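Local coordinates for protein Tetur07g02040 (Tetranychus urticae, PDB 6BDJ) that binds a ferric iron and probably cleaves catechol-type aromatic rings between their two hydroxyl-bearing carbons, as an intradiol dioxygenase of a plant-feeding mite, at residues I87-Y92 with L136-Y141; S93-G98 with R116-G121; H147-I152 with I161-F166. One frame throughout, in Å; residues are numbered along the deposited sequence.

Contact 1: I87-Y92 with L136-Y141; sequences IWQPDY and LFPGHY
Q89 reaches L136, and P90 to Y92 pack on P138 and G139, where two loops leave the beta-sheet core of the intradiol dioxygenase fold. The chain past strand 84-88 here runs nearly at right angles (87°) to the chain past strand 130-136.

One strong polar bond joins them. The Q89 amide donates from NE2 to L136 O at 2.7 Å, almost straight, with the carbonyl oxygen in the amide plane. Its chain, extended beyond CG, carries the amide across to this backbone oxygen, while OE1 takes a hydrogen bond from T135 OG1, which fixes the rotation of the amide.

Backbone polar contacts are looser. G139 N makes two weak bonds, to P90 O and D91 O, and G139 CA makes CA-H...O contacts with D91 O at 3.3 Å and Y92 O at 3.5 Å.

The apolar part is a pair of prolines, P90 CD meeting P138 CB at 4.2 Å. P90 also touches the iron ligand Y96, which places this corner beside the metal site. The P90 ring leans onto the G139-H140 peptide, P90 CG lying 3.6 Å from G139 O.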
loop_
_atom_site.group_PDB
_atom_site.type_symbol
_atom_site.label_atom_id
_atom_site.label_comp_id
_atom_site.label_asym_id
_atom_site.label_seq_id
_atom_site.Cartn_x
_atom_site.Cartn_y
_atom_site.Cartn_z
ATOM N N ILE A 87 5.200 -0.390 -2.966
ATOM C CA ILE A 87 3.751 -0.250 -2.855
ATOM C C ILE A 87 3.078 -0.541 -4.170
ATOM O O ILE A 87 3.680 -0.444 -5.239
ATOM C CB ILE A 87 3.319 1.119 -2.307
ATOM C CG1 ILE A 87 3.745 2.269 -3.226
ATOM C CG2 ILE A 87 3.970 1.350 -0.943
ATOM C CD1 ILE A 87 3.095 3.578 -2.805
ATOM N N TRP A 88 1.828 -0.965 -4.064
ATOM C CA TRP A 88 0.964 -1.110 -5.209
ATOM C C TRP A 88 -0.466 -0.965 -4.770
ATOM O O TRP A 88 -0.838 -1.270 -3.619
ATOM C CB TRP A 88 1.196 -2.425 -5.981
ATOM C CG TRP A 88 0.807 -3.737 -5.244
ATOM C CD1 TRP A 88 -0.230 -4.604 -5.546
ATOM C CD2 TRP A 88 1.510 -4.339 -4.163
ATOM N NE1 TRP A 88 -0.209 -5.689 -4.708
ATOM C CE2 TRP A 88 0.834 -5.551 -3.837
ATOM C CE3 TRP A 88 2.623 -3.968 -3.413
ATOM C CZ2 TRP A 88 1.257 -6.392 -2.797
ATOM C CZ3 TRP A 88 3.047 -4.814 -2.385
ATOM C CH2 TRP A 88 2.365 -6.007 -2.092
ATOM N N GLN A 89 -1.269 -0.440 -5.687
ATOM C CA GLN A 89 -2.636 -0.067 -5.362
ATOM C C GLN A 89 -3.467 -0.010 -6.650
ATOM O O GLN A 89 -2.938 0.157 -7.742
ATOM C CB GLN A 89 -2.645 1.287 -4.670
ATOM C CG GLN A 89 -2.267 2.434 -5.592
ATOM C CD GLN A 89 -2.228 3.785 -4.911
ATOM O OE1 GLN A 89 -1.310 4.089 -4.165
ATOM N NE2 GLN A 89 -3.202 4.620 -5.216
ATOM N N PRO A 90 -4.782 -0.097 -6.522
ATOM C CA PRO A 90 -5.607 0.089 -7.723
ATOM C C PRO A 90 -5.887 1.536 -8.051
ATOM O O PRO A 90 -5.865 2.395 -7.157
ATOM C CB PRO A 90 -6.902 -0.592 -7.344
ATOM C CG PRO A 90 -6.997 -0.447 -5.866
ATOM C CD PRO A 90 -5.610 -0.304 -5.319
ATOM N N ASP A 91 -6.194 1.807 -9.318
ATOM C CA ASP A 91 -6.643 3.146 -9.721
ATOM C C ASP A 91 -8.047 3.459 -9.201
ATOM O O ASP A 91 -8.682 2.606 -8.572
ATOM C CB ASP A 91 -6.480 3.369 -11.244
ATOM C CG ASP A 91 -7.585 2.775 -12.093
ATOM O OD1 ASP A 91 -8.597 2.272 -11.587
ATOM O OD2 ASP A 91 -7.451 2.857 -13.319
ATOM N N TYR A 92 -8.545 4.664 -9.467
ATOM C CA TYR A 92 -9.835 5.100 -8.944
ATOM C C TYR A 92 -11.005 4.157 -9.200
ATOM O O TYR A 92 -11.904 4.106 -8.386
ATOM C CB TYR A 92 -10.195 6.507 -9.444
ATOM C CG TYR A 92 -10.840 6.529 -10.795
ATOM C CD1 TYR A 92 -12.231 6.382 -10.931
ATOM C CD2 TYR A 92 -10.065 6.652 -11.949
ATOM C CE1 TYR A 92 -12.826 6.397 -12.168
ATOM C CE2 TYR A 92 -10.664 6.676 -13.205
ATOM C CZ TYR A 92 -12.040 6.542 -13.297
ATOM O OH TYR A 92 -12.621 6.531 -14.523
ATOM N N LEU A 136 -1.889 8.424 -5.727
ATOM C CA LEU A 136 -3.242 8.932 -5.654
ATOM C C LEU A 136 -3.944 8.218 -4.519
ATOM O O LEU A 136 -3.570 7.106 -4.150
ATOM C CB LEU A 136 -3.975 8.649 -6.965
ATOM C CG LEU A 136 -3.375 9.211 -8.269
ATOM C CD1 LEU A 136 -4.208 8.711 -9.440
ATOM C CD2 LEU A 136 -3.309 10.735 -8.267
ATOM N N PHE A 137 -4.991 8.832 -3.994
ATOM C CA PHE A 137 -5.899 8.090 -3.145
ATOM C C PHE A 137 -6.440 6.873 -3.951
ATOM O O PHE A 137 -6.879 7.032 -5.083
ATOM C CB PHE A 137 -7.013 8.980 -2.617
ATOM C CG PHE A 137 -7.803 8.331 -1.527
ATOM C CD1 PHE A 137 -8.838 7.465 -1.842
ATOM C CD2 PHE A 137 -7.482 8.535 -0.188
ATOM C CE1 PHE A 137 -9.557 6.822 -0.850
ATOM C CE2 PHE A 137 -8.192 7.887 0.815
ATOM C CZ PHE A 137 -9.219 7.020 0.485
ATOM N N PRO A 138 -6.363 5.653 -3.379
ATOM C CA PRO A 138 -6.720 4.452 -4.119
ATOM C C PRO A 138 -8.208 4.328 -4.322
ATOM O O PRO A 138 -8.991 4.784 -3.480
ATOM C CB PRO A 138 -6.211 3.324 -3.230
ATOM C CG PRO A 138 -6.351 3.865 -1.861
ATOM C CD PRO A 138 -5.945 5.324 -2.012
ATOM N N GLY A 139 -8.598 3.720 -5.436
ATOM C CA GLY A 139 -9.964 3.245 -5.601
ATOM C C GLY A 139 -10.063 1.928 -4.848
ATOM O O GLY A 139 -9.240 1.619 -3.983
ATOM N N HIS A 140 -11.068 1.140 -5.157
ATOM C CA HIS A 140 -11.144 -0.162 -4.554
ATOM C C HIS A 140 -11.951 -1.074 -5.369
ATOM O O HIS A 140 -12.826 -0.682 -6.157
ATOM C CB HIS A 140 -11.822 -0.113 -3.176
ATOM C CG HIS A 140 -13.135 0.612 -3.169
ATOM N ND1 HIS A 140 -14.340 -0.021 -3.369
ATOM C CD2 HIS A 140 -13.416 1.926 -3.011
ATOM C CE1 HIS A 140 -15.310 0.875 -3.328
ATOM N NE2 HIS A 140 -14.776 2.062 -3.103
ATOM N N TYR A 141 -11.808 -2.344 -5.014
ATOM C CA TYR A 141 -12.528 -3.435 -5.590
ATOM C C TYR A 141 -13.891 -3.559 -4.936
ATOM O O TYR A 141 -14.211 -2.819 -3.997
ATOM C CB TYR A 141 -11.732 -4.694 -5.245
ATOM C CG TYR A 141 -11.002 -5.287 -6.401
ATOM C CD1 TYR A 141 -10.075 -4.551 -7.094
ATOM C CD2 TYR A 141 -11.237 -6.587 -6.803
ATOM C CE1 TYR A 141 -9.383 -5.091 -8.152
ATOM C CE2 TYR A 141 -10.559 -7.134 -7.870
ATOM C CZ TYR A 141 -9.631 -6.372 -8.544
ATOM O OH TYR A 141 -8.929 -6.873 -9.620
#

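Contact 2: S93-G98 with R116-G121; sequences SGIYSG and RRFLRG. With FE (Fe (III) ion), chain C.
S97 sits at the centre, with the F118 ring beneath its CB and the R120 guanidinium alongside its polar atoms. S97 CB sits over the centre of the F118 face, 3.5 Å from the centroid and 5° off the normal, a CH-pi contact. F118 is itself bordered by I95 O at its edge, while the R116 guanidinium presents a face to F118 CD2; the charge of R116 is met by E58 and D59.

With S97 OG set between the backbone N and the carbonyl carbon (chi1 66°), the hydroxyl comes next to both F118 O and R120 NE. It donates to F118 O at 2.6 Å, in the carbonyl plane and on a lone pair. The same OG accepts from R120 NE at 2.8 Å, within the guanidinium plane.

R120 comes in side-on, its chain extended from CG to NE, and uses a second nitrogen: NH2 donates to S97 O at 2.8 Å, in the carbonyl plane though tilted 24° from the guanidinium plane. Thus the arginine grips both a hydroxyl and a carbonyl of one serine. Water 1 adds a bridge, accepting from S97 N and donating to F118 O.

One residue before S97, Y96 crosses R120 at about a right angle, R120 NH2 lying 4.0 Å from Y96 CB. Y96 OH binds the iron at 1.9 Å. By holding S97 at its hydroxyl, carbonyl and amide, the network probably steadies the loop that delivers this ligand.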
loop_
_atom_site.group_PDB
_atom_site.type_symbol
_atom_site.label_atom_id
_atom_site.label_comp_id
_atom_site.label_asym_id
_atom_site.label_seq_id
_atom_site.Cartn_x
_atom_site.Cartn_y
_atom_site.Cartn_z
ATOM N N SER A 93 -11.001 3.418 -10.307
ATOM C CA SER A 93 -12.079 2.469 -10.602
ATOM C C SER A 93 -11.769 1.030 -10.199
ATOM O O SER A 93 -12.471 0.108 -10.576
ATOM C CB SER A 93 -12.358 2.527 -12.097
ATOM O OG SER A 93 -11.258 2.014 -12.800
ATOM N N GLY A 94 -10.691 0.840 -9.442
ATOM C CA GLY A 94 -10.323 -0.455 -8.895
ATOM C C GLY A 94 -9.486 -1.396 -9.727
ATOM O O GLY A 94 -9.494 -2.605 -9.449
ATOM N N ILE A 95 -8.789 -0.862 -10.736
ATOM C CA ILE A 95 -7.969 -1.667 -11.631
ATOM C C ILE A 95 -6.507 -1.655 -11.172
ATOM O O ILE A 95 -5.983 -0.613 -10.790
ATOM C CB ILE A 95 -8.036 -1.108 -13.067
ATOM C CG1 ILE A 95 -9.464 -1.162 -13.628
ATOM C CG2 ILE A 95 -7.116 -1.873 -13.996
ATOM C CD1 ILE A 95 -10.174 -2.513 -13.540
ATOM N N TYR A 96 -5.887 -2.829 -11.189
ATOM C CA TYR A 96 -4.474 -2.979 -10.921
ATOM C C TYR A 96 -3.739 -3.109 -12.245
ATOM O O TYR A 96 -4.121 -3.914 -13.092
ATOM C CB TYR A 96 -4.205 -4.237 -10.117
ATOM C CG TYR A 96 -4.527 -4.093 -8.649
ATOM C CD1 TYR A 96 -3.591 -3.610 -7.777
ATOM C CD2 TYR A 96 -5.785 -4.421 -8.159
ATOM C CE1 TYR A 96 -3.865 -3.486 -6.418
ATOM C CE2 TYR A 96 -6.081 -4.308 -6.801
ATOM C CZ TYR A 96 -5.109 -3.845 -5.927
ATOM O OH TYR A 96 -5.408 -3.694 -4.606
ATOM N N SER A 97 -2.659 -2.337 -12.382
ATOM C CA SER A 97 -1.769 -2.398 -13.539
ATOM C C SER A 97 -1.146 -3.774 -13.620
ATOM O O SER A 97 -0.843 -4.375 -12.592
ATOM C CB SER A 97 -0.717 -1.321 -13.461
ATOM O OG SER A 97 0.219 -1.457 -12.401
ATOM N N GLY A 98 -1.073 -4.306 -14.838
ATOM C CA GLY A 98 -0.704 -5.684 -15.048
ATOM C C GLY A 98 -1.849 -6.678 -15.059
ATOM O O GLY A 98 -1.718 -7.764 -15.636
ATOM N N ARG A 116 1.514 -2.593 -18.352
ATOM C CA ARG A 116 1.366 -1.383 -17.547
ATOM C C ARG A 116 1.759 -1.630 -16.086
ATOM O O ARG A 116 1.533 -2.690 -15.544
ATOM C CB ARG A 116 -0.063 -0.842 -17.592
ATOM C CG ARG A 116 -0.559 -0.381 -18.984
ATOM C CD ARG A 116 0.313 0.723 -19.559
ATOM N NE ARG A 116 0.520 1.879 -18.666
ATOM C CZ ARG A 116 -0.282 2.926 -18.517
ATOM N NH1 ARG A 116 0.083 3.921 -17.691
ATOM N NH2 ARG A 116 -1.455 2.977 -19.138
ATOM N N ARG A 117 2.324 -0.612 -15.476
ATOM C CA ARG A 117 2.822 -0.623 -14.148
ATOM C C ARG A 117 2.478 0.639 -13.393
ATOM O O ARG A 117 3.121 0.964 -12.393
ATOM C CB ARG A 117 4.327 -0.832 -14.165
ATOM C CG ARG A 117 4.768 -2.152 -14.819
ATOM C CD ARG A 117 4.299 -3.351 -13.999
ATOM N NE ARG A 117 4.803 -4.576 -14.619
ATOM C CZ ARG A 117 4.132 -5.326 -15.481
ATOM N NH1 ARG A 117 2.897 -4.992 -15.879
ATOM N NH2 ARG A 117 4.708 -6.403 -15.984
ATOM N N PHE A 118 1.427 1.332 -13.811
ATOM C CA PHE A 118 0.983 2.475 -13.066
ATOM C C PHE A 118 0.640 2.053 -11.637
ATOM O O PHE A 118 0.238 0.901 -11.375
ATOM C CB PHE A 118 -0.237 3.174 -13.715
ATOM C CG PHE A 118 -1.466 2.293 -13.898
ATOM C CD1 PHE A 118 -2.254 1.905 -12.821
ATOM C CD2 PHE A 118 -1.861 1.893 -15.162
ATOM C CE1 PHE A 118 -3.373 1.103 -13.000
ATOM C CE2 PHE A 118 -2.983 1.097 -15.359
ATOM C CZ PHE A 118 -3.741 0.708 -14.275
ATOM N N LEU A 119 0.804 3.027 -10.753
ATOM C CA LEU A 119 0.510 2.894 -9.356
ATOM C C LEU A 119 1.266 1.749 -8.673
ATOM O O LEU A 119 0.760 1.103 -7.733
ATOM C CB LEU A 119 -1.006 2.813 -9.153
ATOM C CG LEU A 119 -1.765 4.093 -9.569
ATOM C CD1 LEU A 119 -3.273 3.912 -9.496
ATOM C CD2 LEU A 119 -1.378 5.330 -8.775
ATOM N N ARG A 120 2.500 1.542 -9.130
ATOM C CA ARG A 120 3.423 0.646 -8.516
ATOM C C ARG A 120 4.717 1.357 -8.386
ATOM O O ARG A 120 5.148 2.059 -9.323
ATOM C CB ARG A 120 3.606 -0.583 -9.392
ATOM C CG ARG A 120 2.328 -1.397 -9.551
ATOM C CD ARG A 120 2.581 -2.583 -10.465
ATOM N NE ARG A 120 1.315 -3.303 -10.540
ATOM C CZ ARG A 120 0.944 -4.288 -9.724
ATOM N NH1 ARG A 120 1.729 -4.726 -8.746
ATOM N NH2 ARG A 120 -0.249 -4.842 -9.885
ATOM N N GLY A 121 5.379 1.211 -7.246
ATOM C CA GLY A 121 6.764 1.686 -7.188
ATOM C C GLY A 121 7.522 1.142 -6.014
ATOM O O GLY A 121 6.912 0.584 -5.096
HETATM FE FE FE C . -5.610 -5.112 -3.295
HETATM O O HOH W 1 -1.751 -0.735 -10.083
HETATM O O HOH W 2 -5.142 -7.110 -3.993
#

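Contact 3: H147-I152 with I161-F166; sequences HIHYRI and IGQIFF. With FE (Fe (III) ion), chain C.
I148 and Y150 pair with I164 and G162 across the antiparallel hairpin of strands 148-154 and 157-166.

Backbone bonds come in two reciprocal pairs. I148 and I164 exchange bonds, the shorter from I164 N to I148 O at 2.7 Å; Y150 and G162 do likewise, G162 N reaching Y150 O at 2.9 Å. H149 opposite Q163 and R151 opposite I161 are the non-hydrogen-bonded pairs between and beyond them.

Apolar packing fills the face bearing I148, Y150 and I164. The Y150 CG, set between the backbone N and the carbonyl carbon (chi1 76°), folds the ring across the neighbouring strand, over the G162 backbone; G162 CA and N lie under its face, N 3.8 Å from the ring plane. Y150 CD1 also meets I164 CG1, and I148 CD1 reaches the F166 ring at its edge, 3.9 Å from CZ.

Metal and polar contacts occupy the face of H149 and Q163. The iron is bound by H147 NE2 at 2.5 Å and H149 NE2 at 2.3 Å, with Y96 OH and water 2 as the other ligands. Q163 lies alongside H149, its amide 59° from the imidazole plane, and sets OE1 over a face of H147; R144 and G41 bond the two ends of this amide. Water 3 lies in the H149 ring plane, accepting from ND1 and donating to G162 O, which orients the imidazole. T145 O similarly holds H147 ND1.

The His-X-His pair, together with tyrosine ligands, is characteristic of the non-haem ferric site of intradiol dioxygenases.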
loop_
_atom_site.group_PDB
_atom_site.type_symbol
_atom_site.label_atom_id
_atom_site.label_comp_id
_atom_site.label_asym_id
_atom_site.label_seq_id
_atom_site.Cartn_x
_atom_site.Cartn_y
_atom_site.Cartn_z
ATOM N N HIS A 147 -7.482 0.468 0.070
ATOM C CA HIS A 147 -6.191 0.257 0.685
ATOM C C HIS A 147 -5.071 0.365 -0.300
ATOM O O HIS A 147 -5.293 0.304 -1.515
ATOM C CB HIS A 147 -6.129 -1.146 1.243
ATOM C CG HIS A 147 -6.361 -2.194 0.214
ATOM N ND1 HIS A 147 -7.622 -2.559 -0.198
ATOM C CD2 HIS A 147 -5.497 -2.936 -0.514
ATOM C CE1 HIS A 147 -7.531 -3.521 -1.100
ATOM N NE2 HIS A 147 -6.250 -3.727 -1.357
ATOM N N ILE A 148 -3.861 0.476 0.247
ATOM C CA ILE A 148 -2.630 0.403 -0.517
ATOM C C ILE A 148 -1.813 -0.729 0.064
ATOM O O ILE A 148 -1.604 -0.790 1.294
ATOM C CB ILE A 148 -1.822 1.700 -0.394
ATOM C CG1 ILE A 148 -2.593 2.874 -1.026
ATOM C CG2 ILE A 148 -0.448 1.562 -1.080
ATOM C CD1 ILE A 148 -2.005 4.260 -0.767
ATOM N N HIS A 149 -1.323 -1.608 -0.796
ATOM C CA HIS A 149 -0.422 -2.641 -0.354
ATOM C C HIS A 149 0.994 -2.168 -0.243
ATOM O O HIS A 149 1.395 -1.246 -0.960
ATOM C CB HIS A 149 -0.364 -3.751 -1.347
ATOM C CG HIS A 149 -1.632 -4.473 -1.535
ATOM N ND1 HIS A 149 -1.906 -5.665 -0.884
ATOM C CD2 HIS A 149 -2.684 -4.214 -2.333
ATOM C CE1 HIS A 149 -3.084 -6.104 -1.281
ATOM N NE2 HIS A 149 -3.572 -5.240 -2.156
ATOM N N TYR A 150 1.775 -2.882 0.568
ATOM C CA TYR A 150 3.199 -2.619 0.704
ATOM C C TYR A 150 3.926 -3.893 1.093
ATOM O O TYR A 150 3.374 -4.758 1.784
ATOM C CB TYR A 150 3.487 -1.490 1.702
ATOM C CG TYR A 150 3.347 -1.879 3.152
ATOM C CD1 TYR A 150 2.127 -1.787 3.807
ATOM C CD2 TYR A 150 4.437 -2.328 3.872
ATOM C CE1 TYR A 150 1.997 -2.153 5.143
ATOM C CE2 TYR A 150 4.320 -2.707 5.196
ATOM C CZ TYR A 150 3.099 -2.618 5.831
ATOM O OH TYR A 150 3.015 -2.997 7.164
ATOM N N ARG A 151 5.160 -4.000 0.634
ATOM C CA ARG A 151 6.005 -5.132 0.908
ATOM C C ARG A 151 7.420 -4.628 1.048
ATOM O O ARG A 151 7.862 -3.786 0.262
ATOM C CB ARG A 151 5.889 -6.132 -0.231
ATOM C CG ARG A 151 6.974 -7.179 -0.299
ATOM C CD ARG A 151 6.497 -8.351 -1.154
ATOM N NE ARG A 151 7.617 -9.152 -1.601
ATOM C CZ ARG A 151 7.581 -10.373 -2.142
ATOM N NH1 ARG A 151 6.448 -11.056 -2.299
ATOM N NH2 ARG A 151 8.733 -10.938 -2.522
ATOM N N ILE A 152 8.125 -5.117 2.062
ATOM C CA ILE A 152 9.461 -4.616 2.421
ATOM C C ILE A 152 10.500 -5.711 2.368
ATOM O O ILE A 152 10.353 -6.751 3.012
ATOM C CB ILE A 152 9.482 -3.993 3.818
ATOM C CG1 ILE A 152 8.400 -2.915 3.882
ATOM C CG2 ILE A 152 10.854 -3.393 4.111
ATOM C CD1 ILE A 152 8.075 -2.436 5.270
ATOM N N ILE A 161 4.996 -7.734 4.905
ATOM C CA ILE A 161 3.985 -7.471 3.899
ATOM C C ILE A 161 2.764 -6.966 4.642
ATOM O O ILE A 161 2.353 -7.535 5.671
ATOM C CB ILE A 161 3.584 -8.742 3.131
ATOM C CG1 ILE A 161 4.753 -9.266 2.311
ATOM C CG2 ILE A 161 2.364 -8.473 2.224
ATOM C CD1 ILE A 161 4.543 -10.662 1.747
ATOM N N GLY A 162 2.156 -5.923 4.127
ATOM C CA GLY A 162 0.981 -5.367 4.770
ATOM C C GLY A 162 0.104 -4.578 3.846
ATOM O O GLY A 162 0.218 -4.661 2.605
ATOM N N GLN A 163 -0.830 -3.885 4.486
ATOM C CA GLN A 163 -1.806 -3.058 3.821
ATOM C C GLN A 163 -2.021 -1.809 4.634
ATOM O O GLN A 163 -2.069 -1.857 5.851
ATOM C CB GLN A 163 -3.110 -3.815 3.640
ATOM C CG GLN A 163 -2.993 -4.910 2.593
ATOM C CD GLN A 163 -4.297 -5.626 2.288
ATOM O OE1 GLN A 163 -5.390 -5.073 2.479
ATOM N NE2 GLN A 163 -4.186 -6.857 1.795
ATOM N N ILE A 164 -2.153 -0.696 3.922
ATOM C CA ILE A 164 -2.390 0.615 4.486
ATOM C C ILE A 164 -3.879 0.908 4.338
ATOM O O ILE A 164 -4.438 0.805 3.246
ATOM C CB ILE A 164 -1.573 1.673 3.735
ATOM C CG1 ILE A 164 -0.088 1.306 3.749
ATOM C CG2 ILE A 164 -1.797 3.050 4.341
ATOM C CD1 ILE A 164 0.789 2.112 2.823
ATOM N N PHE A 165 -4.514 1.287 5.436
ATOM C CA PHE A 165 -5.932 1.639 5.452
ATOM C C PHE A 165 -6.102 3.125 5.725
ATOM O O PHE A 165 -5.168 3.812 6.121
ATOM C CB PHE A 165 -6.646 0.776 6.493
ATOM C CG PHE A 165 -6.566 -0.698 6.190
ATOM C CD1 PHE A 165 -7.358 -1.248 5.205
ATOM C CD2 PHE A 165 -5.652 -1.522 6.835
ATOM C CE1 PHE A 165 -7.275 -2.600 4.879
ATOM C CE2 PHE A 165 -5.563 -2.879 6.532
ATOM C CZ PHE A 165 -6.393 -3.425 5.561
ATOM N N PHE A 166 -7.319 3.601 5.502
ATOM C CA PHE A 166 -7.672 5.021 5.674
ATOM C C PHE A 166 -8.742 5.189 6.735
ATOM O O PHE A 166 -9.600 4.298 6.929
ATOM C CB PHE A 166 -8.116 5.597 4.345
ATOM C CG PHE A 166 -7.037 5.531 3.312
ATOM C CD1 PHE A 166 -6.116 6.554 3.208
ATOM C CD2 PHE A 166 -6.870 4.398 2.530
ATOM C CE1 PHE A 166 -5.077 6.499 2.276
ATOM C CE2 PHE A 166 -5.834 4.323 1.606
ATOM C CZ PHE A 166 -4.935 5.383 1.482
HETATM FE FE FE C . -5.610 -5.112 -3.295
HETATM O O HOH W 3 -0.290 -6.724 1.038
HETATM O O HOH W 2 -5.142 -7.110 -3.993
#

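Overall arrangement
The three contacts surround one iron site. Contacts 2 and 3, with centres about 15 Å apart, both supply ligands: Y96 OH lies 3.4 Å from H147 NE2 and 3.4 Å from H149 NE2, and water 2, bound to the same iron, is shared by both contacts. Contact 1 adds no iron ligand here, although its Y141 binds iron in a structure of this protein; D91 CA packs on L119 CD1 of contact 2 at 3.5 Å. Strand 84-88 lies between strands 120-124 and 148-154 and so joins the three contacts: I87 N probably bonds to G121 O at 2.9 Å and W88 O to H149 N at 2.9 Å. W88 also stacks on the H149 ring. Along the chain, contact 2 is nested within the loop closed by contact 1, and contact 3 follows.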